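Local coordinates for protein halogenase (Chondromyces crocatus, PDB 3E1T) that probably uses its bound flavin (FAD) to chlorinate an intermediate or precursor of chondrochloren, as an FAD-dependent halogenase, at residues A[214-219]-A[372-377]; A[186-191]-A[236-241]; A[26-31]-A[498-503]. All blocks are in the same frame, centred on the assembly; numbering follows the deposited sequence.

Interaction 1. Residues A[214-219]-A[372-377]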
ATOM      1  N   ALA A 214      13.728   8.654  10.968  1.00 31.20           N
ATOM      2  CA  ALA A 214      13.980   7.682  12.022  1.00 31.85           C
ATOM      3  C   ALA A 214      14.363   8.355  13.343  1.00 32.43           C
ATOM      4  O   ALA A 214      15.067   9.373  13.355  1.00 32.58           O
ATOM      5  CB  ALA A 214      15.073   6.728  11.584  1.00 31.85           C
ATOM      6  N   PHE A 215      13.871   7.801  14.448  1.00 32.06           N
ATOM      7  CA  PHE A 215      14.299   8.203  15.794  1.00 32.21           C
ATOM      8  C   PHE A 215      14.454   6.952  16.652  1.00 32.32           C
ATOM      9  O   PHE A 215      14.461   5.841  16.112  1.00 32.21           O
ATOM     10  CB  PHE A 215      13.358   9.238  16.412  1.00 32.24           C
ATOM     11  CG  PHE A 215      11.998   8.707  16.789  1.00 32.04           C
ATOM     12  CD1 PHE A 215      11.616   8.644  18.132  1.00 32.02           C
ATOM     13  CD2 PHE A 215      11.087   8.307  15.811  1.00 31.84           C
ATOM     14  CE1 PHE A 215      10.366   8.190  18.500  1.00 31.12           C
ATOM     15  CE2 PHE A 215       9.816   7.841  16.168  1.00 31.01           C
ATOM     16  CZ  PHE A 215       9.458   7.779  17.513  1.00 31.97           C
ATOM     17  N   GLN A 216      14.595   7.098  17.971  1.00 32.45           N
ATOM     18  CA  GLN A 216      15.005   5.939  18.774  1.00 32.37           C
ATOM     19  C   GLN A 216      13.970   4.817  18.818  1.00 32.01           C
ATOM     20  O   GLN A 216      14.331   3.647  18.955  1.00 32.22           O
ATOM     21  CB  GLN A 216      15.407   6.324  20.200  1.00 32.92           C
ATOM     22  CG  GLN A 216      16.220   5.225  20.865  1.00 34.03           C
ATOM     23  CD  GLN A 216      16.751   5.591  22.218  1.00 37.78           C
ATOM     24  OE1 GLN A 216      17.959   5.492  22.455  1.00 40.24           O
ATOM     25  NE2 GLN A 216      15.861   6.004  23.131  1.00 36.29           N
ATOM     26  N   ASP A 217      12.691   5.178  18.745  1.00 31.70           N
ATOM     27  CA  ASP A 217      11.601   4.203  18.916  1.00 31.22           C
ATOM     28  C   ASP A 217      10.861   3.862  17.607  1.00 30.85           C
ATOM     29  O   ASP A 217       9.828   3.180  17.627  1.00 31.45           O
ATOM     30  CB  ASP A 217      10.614   4.687  19.987  1.00 31.35           C
ATOM     31  CG  ASP A 217      11.125   4.465  21.414  1.00 31.87           C
ATOM     32  OD1 ASP A 217      12.227   3.917  21.598  1.00 31.69           O
ATOM     33  OD2 ASP A 217      10.401   4.819  22.359  1.00 33.47           O
ATOM     34  N   GLY A 218      11.391   4.314  16.478  1.00 29.66           N
ATOM     35  CA  GLY A 218      10.747   4.059  15.185  1.00 28.96           C
ATOM     36  C   GLY A 218      11.006   5.159  14.200  1.00 28.67           C
ATOM     37  O   GLY A 218      12.121   5.673  14.124  1.00 28.32           O
ATOM     38  N   TRP A 219       9.985   5.529  13.437  1.00 27.87           N
ATOM     39  CA  TRP A 219      10.140   6.586  12.448  1.00 28.22           C
ATOM     40  C   TRP A 219       8.847   7.344  12.199  1.00 28.06           C
ATOM     41  O   TRP A 219       7.761   6.841  12.476  1.00 28.43           O
ATOM     42  CB  TRP A 219      10.738   6.054  11.126  1.00 28.16           C
ATOM     43  CG  TRP A 219       9.880   5.046  10.395  1.00 27.78           C
ATOM     44  CD1 TRP A 219       9.814   3.704  10.632  1.00 28.20           C
ATOM     45  CD2 TRP A 219       8.996   5.302   9.291  1.00 27.49           C
ATOM     46  NE1 TRP A 219       8.933   3.108   9.754  1.00 27.26           N
ATOM     47  CE2 TRP A 219       8.414   4.065   8.926  1.00 27.00           C
ATOM     48  CE3 TRP A 219       8.623   6.455   8.595  1.00 28.22           C
ATOM     49  CZ2 TRP A 219       7.476   3.950   7.893  1.00 28.21           C
ATOM     50  CZ3 TRP A 219       7.697   6.344   7.559  1.00 28.56           C
ATOM     51  CH2 TRP A 219       7.134   5.096   7.218  1.00 28.01           C
ATOM     52  N   THR A 372      22.301   2.052  17.360  1.00 36.51           N
ATOM     53  CA  THR A 372      22.783   0.925  18.151  1.00 36.05           C
ATOM     54  C   THR A 372      22.174   0.813  19.535  1.00 35.54           C
ATOM     55  O   THR A 372      22.218  -0.260  20.135  1.00 35.84           O
ATOM     56  CB  THR A 372      24.332   0.907  18.267  1.00 36.61           C
ATOM     57  OG1 THR A 372      24.782   2.131  18.861  1.00 36.70           O
ATOM     58  CG2 THR A 372      24.975   0.737  16.896  1.00 35.66           C
ATOM     59  N   ASP A 373      21.592   1.895  20.041  1.00 35.03           N
ATOM     60  CA  ASP A 373      20.905   1.828  21.332  1.00 34.94           C
ATOM     61  C   ASP A 373      19.372   1.774  21.225  1.00 34.19           C
ATOM     62  O   ASP A 373      18.663   1.925  22.222  1.00 33.63           O
ATOM     63  CB  ASP A 373      21.392   2.939  22.276  1.00 35.98           C
ATOM     64  CG  ASP A 373      21.006   4.330  21.821  1.00 38.01           C
ATOM     65  OD1 ASP A 373      20.687   4.543  20.627  1.00 41.61           O
ATOM     66  OD2 ASP A 373      21.020   5.235  22.685  1.00 41.06           O
ATOM     67  N   SER A 374      18.877   1.525  20.008  1.00 33.39           N
ATOM     68  CA  SER A 374      17.446   1.413  19.759  1.00 32.57           C
ATOM     69  C   SER A 374      17.000  -0.040  19.771  1.00 32.09           C
ATOM     70  O   SER A 374      17.510  -0.850  19.006  1.00 31.97           O
ATOM     71  CB  SER A 374      17.071   2.035  18.408  1.00 32.25           C
ATOM     72  OG  SER A 374      15.687   1.851  18.146  1.00 31.57           O
ATOM     73  N   TYR A 375      16.042  -0.360  20.634  1.00 32.07           N
ATOM     74  CA  TYR A 375      15.438  -1.685  20.607  1.00 32.56           C
ATOM     75  C   TYR A 375      14.696  -1.911  19.279  1.00 31.24           C
ATOM     76  O   TYR A 375      14.850  -2.964  18.677  1.00 31.75           O
ATOM     77  CB  TYR A 375      14.544  -1.944  21.833  1.00 33.77           C
ATOM     78  CG  TYR A 375      13.607  -3.132  21.678  1.00 36.38           C
ATOM     79  CD1 TYR A 375      14.089  -4.408  21.364  1.00 37.58           C
ATOM     80  CD2 TYR A 375      12.231  -2.968  21.825  1.00 37.74           C
ATOM     81  CE1 TYR A 375      13.219  -5.493  21.198  1.00 37.60           C
ATOM     82  CE2 TYR A 375      11.359  -4.037  21.674  1.00 40.21           C
ATOM     83  CZ  TYR A 375      11.855  -5.299  21.360  1.00 38.39           C
ATOM     84  OH  TYR A 375      10.957  -6.351  21.211  1.00 39.43           O
ATOM     85  N   PHE A 376      13.951  -0.904  18.824  1.00 29.88           N
ATOM     86  CA  PHE A 376      13.165  -0.975  17.580  1.00 29.07           C
ATOM     87  C   PHE A 376      14.050  -1.325  16.377  1.00 29.04           C
ATOM     88  O   PHE A 376      13.791  -2.303  15.678  1.00 28.79           O
ATOM     89  CB  PHE A 376      12.394   0.346  17.369  1.00 28.38           C
ATOM     90  CG  PHE A 376      11.567   0.400  16.088  1.00 27.69           C
ATOM     91  CD1 PHE A 376      10.192   0.148  16.119  1.00 25.94           C
ATOM     92  CD2 PHE A 376      12.158   0.731  14.860  1.00 27.14           C
ATOM     93  CE1 PHE A 376       9.420   0.211  14.934  1.00 26.84           C
ATOM     94  CE2 PHE A 376      11.388   0.786  13.667  1.00 26.71           C
ATOM     95  CZ  PHE A 376      10.027   0.533  13.715  1.00 24.44           C
ATOM     96  N   TRP A 377      15.104  -0.545  16.146  1.00 28.98           N
ATOM     97  CA  TRP A 377      15.990  -0.800  15.005  1.00 29.44           C
ATOM     98  C   TRP A 377      16.837  -2.063  15.136  1.00 30.04           C
ATOM     99  O   TRP A 377      17.036  -2.782  14.150  1.00 30.32           O
ATOM    100  CB  TRP A 377      16.838   0.437  14.678  1.00 29.06           C
ATOM    101  CG  TRP A 377      15.974   1.575  14.314  1.00 29.53           C
ATOM    102  CD1 TRP A 377      15.614   2.627  15.115  1.00 28.39           C
ATOM    103  CD2 TRP A 377      15.280   1.755  13.074  1.00 28.36           C
ATOM    104  NE1 TRP A 377      14.758   3.457  14.439  1.00 29.14           N
ATOM    105  CE2 TRP A 377      14.536   2.944  13.185  1.00 28.20           C
ATOM    106  CE3 TRP A 377      15.230   1.032  11.874  1.00 28.31           C
ATOM    107  CZ2 TRP A 377      13.751   3.441  12.136  1.00 28.24           C
ATOM    108  CZ3 TRP A 377      14.443   1.523  10.839  1.00 28.55           C
ATOM    109  CH2 TRP A 377      13.708   2.710  10.983  1.00 28.73           C
TER
HETATM  110  O   HOH W   1      13.188   1.414  20.643  1.00 28.57           O

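Interaction 2. Residues A[186-191]-A[236-241]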
ATOM      1  N   PHE A 186       8.481  -9.452  10.600  1.00 29.26           N
ATOM      2  CA  PHE A 186       9.414  -8.332  10.475  1.00 28.03           C
ATOM      3  C   PHE A 186       8.742  -6.983  10.688  1.00 27.85           C
ATOM      4  O   PHE A 186       9.217  -6.175  11.470  1.00 27.53           O
ATOM      5  CB  PHE A 186      10.118  -8.347   9.118  1.00 27.85           C
ATOM      6  CG  PHE A 186      11.289  -7.393   9.041  1.00 27.89           C
ATOM      7  CD1 PHE A 186      12.542  -7.779   9.503  1.00 27.25           C
ATOM      8  CD2 PHE A 186      11.123  -6.102   8.539  1.00 26.26           C
ATOM      9  CE1 PHE A 186      13.624  -6.892   9.454  1.00 27.50           C
ATOM     10  CE2 PHE A 186      12.184  -5.203   8.491  1.00 27.53           C
ATOM     11  CZ  PHE A 186      13.446  -5.604   8.948  1.00 27.32           C
ATOM     12  N   PHE A 187       7.655  -6.733   9.954  1.00 26.91           N
ATOM     13  CA  PHE A 187       6.953  -5.459  10.013  1.00 26.18           C
ATOM     14  C   PHE A 187       5.874  -5.473  11.096  1.00 26.73           C
ATOM     15  O   PHE A 187       4.713  -5.154  10.845  1.00 25.92           O
ATOM     16  CB  PHE A 187       6.372  -5.110   8.632  1.00 25.38           C
ATOM     17  CG  PHE A 187       7.417  -5.017   7.543  1.00 23.93           C
ATOM     18  CD1 PHE A 187       8.237  -3.898   7.442  1.00 22.37           C
ATOM     19  CD2 PHE A 187       7.600  -6.058   6.654  1.00 22.26           C
ATOM     20  CE1 PHE A 187       9.214  -3.814   6.455  1.00 22.97           C
ATOM     21  CE2 PHE A 187       8.560  -5.982   5.652  1.00 22.22           C
ATOM     22  CZ  PHE A 187       9.361  -4.836   5.550  1.00 23.37           C
ATOM     23  N   GLN A 188       6.285  -5.827  12.309  1.00 27.29           N
ATOM     24  CA  GLN A 188       5.388  -5.924  13.454  1.00 28.76           C
ATOM     25  C   GLN A 188       5.324  -4.558  14.129  1.00 28.15           C
ATOM     26  O   GLN A 188       5.837  -4.360  15.239  1.00 27.78           O
ATOM     27  CB  GLN A 188       5.910  -6.992  14.414  1.00 29.15           C
ATOM     28  CG  GLN A 188       4.867  -7.594  15.338  1.00 34.37           C
ATOM     29  CD  GLN A 188       5.366  -8.876  15.990  1.00 39.29           C
ATOM     30  OE1 GLN A 188       5.655  -9.864  15.304  1.00 41.80           O
ATOM     31  NE2 GLN A 188       5.498  -8.858  17.316  1.00 41.55           N
ATOM     32  N   ASN A 189       4.696  -3.618  13.424  1.00 28.19           N
ATOM     33  CA  ASN A 189       4.706  -2.215  13.793  1.00 28.17           C
ATOM     34  C   ASN A 189       3.280  -1.710  13.959  1.00 28.63           C
ATOM     35  O   ASN A 189       2.334  -2.319  13.445  1.00 28.61           O
ATOM     36  CB  ASN A 189       5.391  -1.373  12.706  1.00 28.16           C
ATOM     37  CG  ASN A 189       6.725  -1.944  12.239  1.00 28.03           C
ATOM     38  OD1 ASN A 189       7.119  -1.746  11.081  1.00 27.83           O
ATOM     39  ND2 ASN A 189       7.438  -2.624  13.132  1.00 26.29           N
ATOM     40  N   VAL A 190       3.136  -0.606  14.691  1.00 28.41           N
ATOM     41  CA  VAL A 190       1.882   0.111  14.789  1.00 28.90           C
ATOM     42  C   VAL A 190       2.118   1.562  14.372  1.00 28.68           C
ATOM     43  O   VAL A 190       3.135   2.162  14.736  1.00 28.33           O
ATOM     44  CB  VAL A 190       1.285   0.047  16.214  1.00 28.96           C
ATOM     45  CG1 VAL A 190       1.019  -1.395  16.609  1.00 29.61           C
ATOM     46  CG2 VAL A 190       2.227   0.688  17.212  1.00 31.12           C
ATOM     47  N   ALA A 191       1.210   2.105  13.570  1.00 28.29           N
ATOM     48  CA  ALA A 191       1.276   3.523  13.204  1.00 28.69           C
ATOM     49  C   ALA A 191       0.279   4.324  14.041  1.00 29.16           C
ATOM     50  O   ALA A 191      -0.848   3.885  14.276  1.00 28.64           O
ATOM     51  CB  ALA A 191       1.010   3.717  11.741  1.00 28.45           C
ATOM     52  N   VAL A 236       5.904   2.820  15.184  1.00 27.54           N
ATOM     53  CA  VAL A 236       6.660   2.301  16.328  1.00 28.36           C
ATOM     54  C   VAL A 236       6.405   0.785  16.496  1.00 29.66           C
ATOM     55  O   VAL A 236       5.697   0.188  15.688  1.00 28.66           O
ATOM     56  CB  VAL A 236       6.342   3.123  17.623  1.00 28.58           C
ATOM     57  CG1 VAL A 236       6.739   4.612  17.445  1.00 26.59           C
ATOM     58  CG2 VAL A 236       4.868   3.036  18.002  1.00 29.14           C
ATOM     59  N   SER A 237       7.001   0.162  17.513  1.00 31.03           N
ATOM     60  CA  SER A 237       6.817  -1.264  17.753  1.00 32.66           C
ATOM     61  C   SER A 237       5.400  -1.586  18.218  1.00 33.97           C
ATOM     62  O   SER A 237       4.795  -0.828  18.980  1.00 33.91           O
ATOM     63  CB  SER A 237       7.826  -1.785  18.784  1.00 32.05           C
ATOM     64  OG  SER A 237       7.340  -1.567  20.104  1.00 34.00           O
ATOM     65  N   ARG A 238       4.892  -2.730  17.763  1.00 36.56           N
ATOM     66  CA  ARG A 238       3.628  -3.282  18.246  1.00 38.90           C
ATOM     67  C   ARG A 238       3.581  -3.346  19.778  1.00 40.24           C
ATOM     68  O   ARG A 238       2.533  -3.125  20.379  1.00 40.36           O
ATOM     69  CB  ARG A 238       3.394  -4.679  17.653  1.00 38.69           C
ATOM     70  CG  ARG A 238       1.958  -5.170  17.810  1.00 38.90           C
ATOM     71  CD  ARG A 238       1.753  -6.629  17.369  1.00 39.82           C
ATOM     72  NE  ARG A 238       0.323  -6.915  17.229  1.00 42.45           N
ATOM     73  CZ  ARG A 238      -0.477  -7.273  18.232  1.00 44.30           C
ATOM     74  NH1 ARG A 238       0.006  -7.418  19.460  1.00 45.92           N
ATOM     75  NH2 ARG A 238      -1.765  -7.493  18.009  1.00 45.25           N
ATOM     76  N   GLU A 239       4.722  -3.644  20.395  1.00 42.56           N
ATOM     77  CA  GLU A 239       4.830  -3.740  21.863  1.00 44.92           C
ATOM     78  C   GLU A 239       4.598  -2.398  22.559  1.00 46.04           C
ATOM     79  O   GLU A 239       3.995  -2.342  23.634  1.00 46.01           O
ATOM     80  CB  GLU A 239       6.192  -4.312  22.268  1.00 45.28           C
ATOM     81  CG  GLU A 239       6.401  -5.771  21.877  1.00 47.79           C
ATOM     82  CD  GLU A 239       6.428  -5.978  20.370  1.00 51.10           C
ATOM     83  OE1 GLU A 239       7.279  -5.350  19.696  1.00 51.82           O
ATOM     84  OE2 GLU A 239       5.592  -6.768  19.863  1.00 52.91           O
ATOM     85  N   ALA A 240       5.070  -1.323  21.934  1.00 47.66           N
ATOM     86  CA  ALA A 240       4.884   0.033  22.456  1.00 49.29           C
ATOM     87  C   ALA A 240       3.417   0.441  22.475  1.00 50.68           C
ATOM     88  O   ALA A 240       2.987   1.157  23.375  1.00 50.82           O
ATOM     89  CB  ALA A 240       5.695   1.033  21.647  1.00 49.04           C
ATOM     90  N   ALA A 241       2.659  -0.030  21.487  1.00 52.38           N
ATOM     91  CA  ALA A 241       1.240   0.301  21.351  1.00 54.37           C
ATOM     92  C   ALA A 241       0.412  -0.122  22.553  1.00 55.58           C
ATOM     93  O   ALA A 241      -0.510   0.587  22.956  1.00 55.64           O
ATOM     94  CB  ALA A 241       0.666  -0.320  20.094  1.00 54.49           C
TER

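Interaction 3. Residues A[26-31]-A[498-503]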
ATOM      1  N   VAL A  26     -12.905  -2.654 -16.355  1.00 39.09           N
ATOM      2  CA  VAL A  26     -13.718  -3.699 -16.959  1.00 39.49           C
ATOM      3  C   VAL A  26     -14.918  -3.062 -17.686  1.00 40.22           C
ATOM      4  O   VAL A  26     -15.255  -3.468 -18.794  1.00 40.35           O
ATOM      5  CB  VAL A  26     -14.166  -4.782 -15.933  1.00 39.61           C
ATOM      6  CG1 VAL A  26     -15.118  -5.796 -16.587  1.00 39.08           C
ATOM      7  CG2 VAL A  26     -12.953  -5.509 -15.337  1.00 38.66           C
ATOM      8  N   ALA A  27     -15.537  -2.061 -17.062  1.00 40.92           N
ATOM      9  CA  ALA A  27     -16.645  -1.323 -17.673  1.00 42.15           C
ATOM     10  C   ALA A  27     -16.218  -0.614 -18.958  1.00 43.00           C
ATOM     11  O   ALA A  27     -16.987  -0.560 -19.923  1.00 43.46           O
ATOM     12  CB  ALA A  27     -17.231  -0.337 -16.690  1.00 41.55           C
ATOM     13  N   MET A  28     -14.994  -0.082 -18.963  1.00 43.76           N
ATOM     14  CA  MET A  28     -14.379   0.523 -20.148  1.00 45.07           C
ATOM     15  C   MET A  28     -14.310  -0.428 -21.348  1.00 45.09           C
ATOM     16  O   MET A  28     -14.181   0.018 -22.490  1.00 45.42           O
ATOM     17  CB  MET A  28     -12.967   1.033 -19.826  1.00 44.98           C
ATOM     18  CG  MET A  28     -12.919   2.364 -19.095  1.00 45.57           C
ATOM     19  SD  MET A  28     -11.254   2.886 -18.603  1.00 46.89           S
ATOM     20  CE  MET A  28     -10.351   2.664 -20.138  1.00 47.13           C
ATOM     21  N   ARG A  29     -14.393  -1.728 -21.081  1.00 45.25           N
ATOM     22  CA  ARG A  29     -14.354  -2.751 -22.121  1.00 45.55           C
ATOM     23  C   ARG A  29     -15.789  -3.137 -22.518  1.00 45.81           C
ATOM     24  O   ARG A  29     -16.003  -3.957 -23.417  1.00 46.00           O
ATOM     25  CB  ARG A  29     -13.571  -3.964 -21.607  1.00 45.48           C
ATOM     26  CG  ARG A  29     -12.717  -4.753 -22.630  1.00 46.52           C
ATOM     27  CD  ARG A  29     -12.204  -3.948 -23.831  1.00 45.20           C
ATOM     28  NE  ARG A  29     -10.786  -4.176 -24.156  1.00 44.44           N
ATOM     29  CZ  ARG A  29     -10.229  -5.343 -24.489  1.00 45.29           C
ATOM     30  NH1 ARG A  29     -10.937  -6.469 -24.525  1.00 45.49           N
ATOM     31  NH2 ARG A  29      -8.931  -5.389 -24.775  1.00 45.45           N
ATOM     32  N   GLY A  30     -16.765  -2.526 -21.848  1.00 45.80           N
ATOM     33  CA  GLY A  30     -18.172  -2.713 -22.176  1.00 45.81           C
ATOM     34  C   GLY A  30     -18.809  -3.904 -21.488  1.00 45.59           C
ATOM     35  O   GLY A  30     -19.524  -4.678 -22.121  1.00 45.88           O
ATOM     36  N   HIS A  31     -18.549  -4.046 -20.188  1.00 44.85           N
ATOM     37  CA  HIS A  31     -19.109  -5.137 -19.405  1.00 43.98           C
ATOM     38  C   HIS A  31     -19.981  -4.590 -18.290  1.00 43.92           C
ATOM     39  O   HIS A  31     -19.866  -3.414 -17.934  1.00 43.96           O
ATOM     40  CB  HIS A  31     -17.996  -6.018 -18.836  1.00 43.96           C
ATOM     41  CG  HIS A  31     -17.147  -6.677 -19.879  1.00 43.41           C
ATOM     42  ND1 HIS A  31     -15.807  -6.394 -20.031  1.00 43.48           N
ATOM     43  CD2 HIS A  31     -17.443  -7.608 -20.817  1.00 43.20           C
ATOM     44  CE1 HIS A  31     -15.312  -7.126 -21.015  1.00 43.64           C
ATOM     45  NE2 HIS A  31     -16.283  -7.873 -21.508  1.00 45.21           N
ATOM     46  N   ASP A 498      -4.844  -1.973 -26.336  1.00 52.97           N
ATOM     47  CA  ASP A 498      -5.685  -1.222 -25.414  1.00 52.57           C
ATOM     48  C   ASP A 498      -5.077  -1.136 -24.010  1.00 51.92           C
ATOM     49  O   ASP A 498      -5.311  -0.171 -23.278  1.00 51.59           O
ATOM     50  CB  ASP A 498      -7.050  -1.905 -25.325  1.00 53.28           C
ATOM     51  CG  ASP A 498      -8.146  -0.972 -24.874  1.00 54.37           C
ATOM     52  OD1 ASP A 498      -7.882   0.249 -24.732  1.00 56.24           O
ATOM     53  OD2 ASP A 498      -9.281  -1.460 -24.676  1.00 55.40           O
ATOM     54  N   GLY A 499      -4.308  -2.161 -23.642  1.00 51.19           N
ATOM     55  CA  GLY A 499      -3.748  -2.285 -22.292  1.00 50.25           C
ATOM     56  C   GLY A 499      -4.772  -2.727 -21.258  1.00 49.47           C
ATOM     57  O   GLY A 499      -4.483  -2.738 -20.055  1.00 49.38           O
ATOM     58  N   LEU A 500      -5.964  -3.103 -21.730  1.00 48.39           N
ATOM     59  CA  LEU A 500      -7.082  -3.462 -20.859  1.00 47.33           C
ATOM     60  C   LEU A 500      -7.305  -4.970 -20.745  1.00 46.65           C
ATOM     61  O   LEU A 500      -8.107  -5.420 -19.930  1.00 46.04           O
ATOM     62  CB  LEU A 500      -8.373  -2.768 -21.324  1.00 47.33           C
ATOM     63  CG  LEU A 500      -8.533  -1.254 -21.156  1.00 47.49           C
ATOM     64  CD1 LEU A 500      -9.943  -0.815 -21.548  1.00 47.01           C
ATOM     65  CD2 LEU A 500      -8.221  -0.787 -19.743  1.00 46.69           C
ATOM     66  N   ALA A 501      -6.592  -5.738 -21.570  1.00 46.26           N
ATOM     67  CA  ALA A 501      -6.657  -7.197 -21.562  1.00 46.05           C
ATOM     68  C   ALA A 501      -5.300  -7.793 -21.948  1.00 46.14           C
ATOM     69  O   ALA A 501      -4.352  -7.050 -22.206  1.00 46.07           O
ATOM     70  CB  ALA A 501      -7.751  -7.682 -22.514  1.00 46.47           C
ATOM     71  N   TRP A 502      -5.212  -9.122 -21.999  1.00 46.12           N
ATOM     72  CA  TRP A 502      -3.979  -9.817 -22.393  1.00 46.77           C
ATOM     73  C   TRP A 502      -3.993 -10.228 -23.864  1.00 47.49           C
ATOM     74  O   TRP A 502      -5.035 -10.624 -24.385  1.00 47.82           O
ATOM     75  CB  TRP A 502      -3.752 -11.062 -21.529  1.00 46.13           C
ATOM     76  CG  TRP A 502      -3.523 -10.779 -20.070  1.00 46.20           C
ATOM     77  CD1 TRP A 502      -4.333 -11.140 -19.029  1.00 46.07           C
ATOM     78  CD2 TRP A 502      -2.406 -10.087 -19.488  1.00 46.13           C
ATOM     79  NE1 TRP A 502      -3.791 -10.720 -17.837  1.00 45.93           N
ATOM     80  CE2 TRP A 502      -2.612 -10.067 -18.086  1.00 46.14           C
ATOM     81  CE3 TRP A 502      -1.251  -9.482 -20.013  1.00 45.51           C
ATOM     82  CZ2 TRP A 502      -1.710  -9.461 -17.199  1.00 45.39           C
ATOM     83  CZ3 TRP A 502      -0.349  -8.879 -19.128  1.00 46.26           C
ATOM     84  CH2 TRP A 502      -0.586  -8.878 -17.737  1.00 45.87           C
ATOM     85  N   ALA A 503      -2.830 -10.163 -24.512  1.00 48.09           N
ATOM     86  CA  ALA A 503      -2.708 -10.473 -25.944  1.00 48.80           C
ATOM     87  C   ALA A 503      -2.507 -11.960 -26.220  1.00 49.09           C
ATOM     88  O   ALA A 503      -3.228 -12.551 -27.039  1.00 49.78           O
ATOM     89  CB  ALA A 503      -1.586  -9.658 -26.581  1.00 48.96           C
TER

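Interaction 1. Residues A[214-219]-A[372-377]
Trp377 spends its indole N-H on the turn opposite: NE1 donates to Phe215 O at 2.9 Å, the carbonyl lying at the ring edge close to the indole plane and pointing almost straight at the nitrogen. Ser374 OG is modelled as a donor to Gln216 O at 2.4 Å, too short to be taken at face value. With chi1 at 177°, OG swings away from the Ser374 N and also accepts from Trp377 N at 3.2 Å, the capping bond of Ser374 as N-cap of the short helix. A water bridges Asp217 OD1 and Phe376 N, while Asp217 OD2 pairs with Arg258. Packing follows: Gly218 CA sits squarely over one face of the Phe376 ring, 3.6 Å from its centroid, a CH-pi contact. Ala214 CB touches Trp377 CZ2 at 3.6 Å, and the Trp219 and Trp377 side chains cross at about a right angle, with Trp219 CD1 4.0 Å from Trp377 CH2. The type I turn Phe215-Gly218 makes the hairpin between strands 210-215 and 218-224, and helix 375-378 closes over it. Trp83 meets both tryptophans edge-to-face, and Tyr366 of helix 340-368 holds Trp219 NE1.

Interaction 2. Residues A[186-191]-A[236-241]
Val190 and Val236 form an antiparallel hydrogen-bonded pair, each N-H bound to the other's carbonyl O at 2.9 Å, and one step on, Asn189 and Ser237 make a non-hydrogen-bonded pair with CA atoms 4.6 Å apart. This is a strand-to-helix junction, where an interior strand of the large mixed sheet runs out into a helix: strand 229-237 ends at Ser237, which N-caps the short, weakly bonded helix of about 238-241 by accepting from Ala240 N at its OG. Past the ladder, Arg238 N still reaches Gln188 O at 3.1 Å. Gln188 stretches its chain across that of Arg238, CG lying 3.8 Å from Arg238 CD, with amide and guanidinium planes nearly perpendicular. Its NE2 donates in the amide plane to the syn side of Glu239 OE2 at 3.3 Å, a bond helped by the bend of Glu239 at chi2 (65°). Arg238 NE forms a salt bridge with Asp285. Next along strand 189-197, Ala191 touches the FAD. Beneath the helix, Val190 inserts both methyls: CG1 lies 3.6 Å from Arg238 CA, while CG2 meets Val236 CG2 and presses on Ala241 CB at a tight 3.4 Å.

Interaction 3. Residues A[26-31]-A[498-503]
Asp498 meets Arg29 in a salt bridge that is the polar heart of this contact: Arg29 NE donates to Asp498 OD2 at 3.1 Å, with an angle of 160° at the hydrogen. The carboxylate and guanidinium planes are almost coplanar, yet the grip is single, because OD2 offers its anti lone pair and the two side chains slide past each other in opposite directions. Arg29 gets there with a bent chain, in which chi1, chi2 (27°) and chi3 all lie away from the staggered positions. Gly499 then turns the chain at positive phi, its carbonyl held by Arg328. Leu500 faces the 26-31 segment next. Its CB lies 4.0 Å from Arg29 NE, and its CD1 packs against Met28, 3.8 Å from CE and 3.9 Å from CB, as the methionine bends at chi3 to bring its terminal methyl over. Ala501 follows, placing CB 3.4 Å from Arg29 NH2, so the guanidinium rests against the alanine methyl as well as the aspartate. Trp502 points away, making a cation-pi contact with Arg328 and touching helix 340-368. Within 26-31, Val26 O accepts from both Arg29 N and His31 ND1, from opposite faces of its plane. The arrangement is a partly buried contact combining a salt bridge with apolar packing, setting the last modelled residues, 498-503, on the end of helix 17-27, the first helix after the glycine-rich turn of what appears to be a Rossmann-type FAD-binding fold.

Starting at the N terminus, residues 26-31 wait for almost the whole chain before 498-503 returns to close interaction 3, a span that encloses both other contacts. Within it, interaction 2 opens at 186-191, interaction 1 opens at 214-219, interaction 2 closes at 236-241 and interaction 1 closes at 372-377, so these two cross. They also touch: Phe376 CE1 lies 3.4 Å from Val236 C, and both reach the same mixed sheet through neighbouring strands 218-224 and 229-237. Interactions 1 and 2 thus join that sheet to helices 375-378 and 238-241. Interaction 3, its centre about 47 Å from that of interaction 1 and about 41 Å from that of interaction 2, lies on the opposite side of the chain's centre and ties 498-503 to the end of helix 17-27.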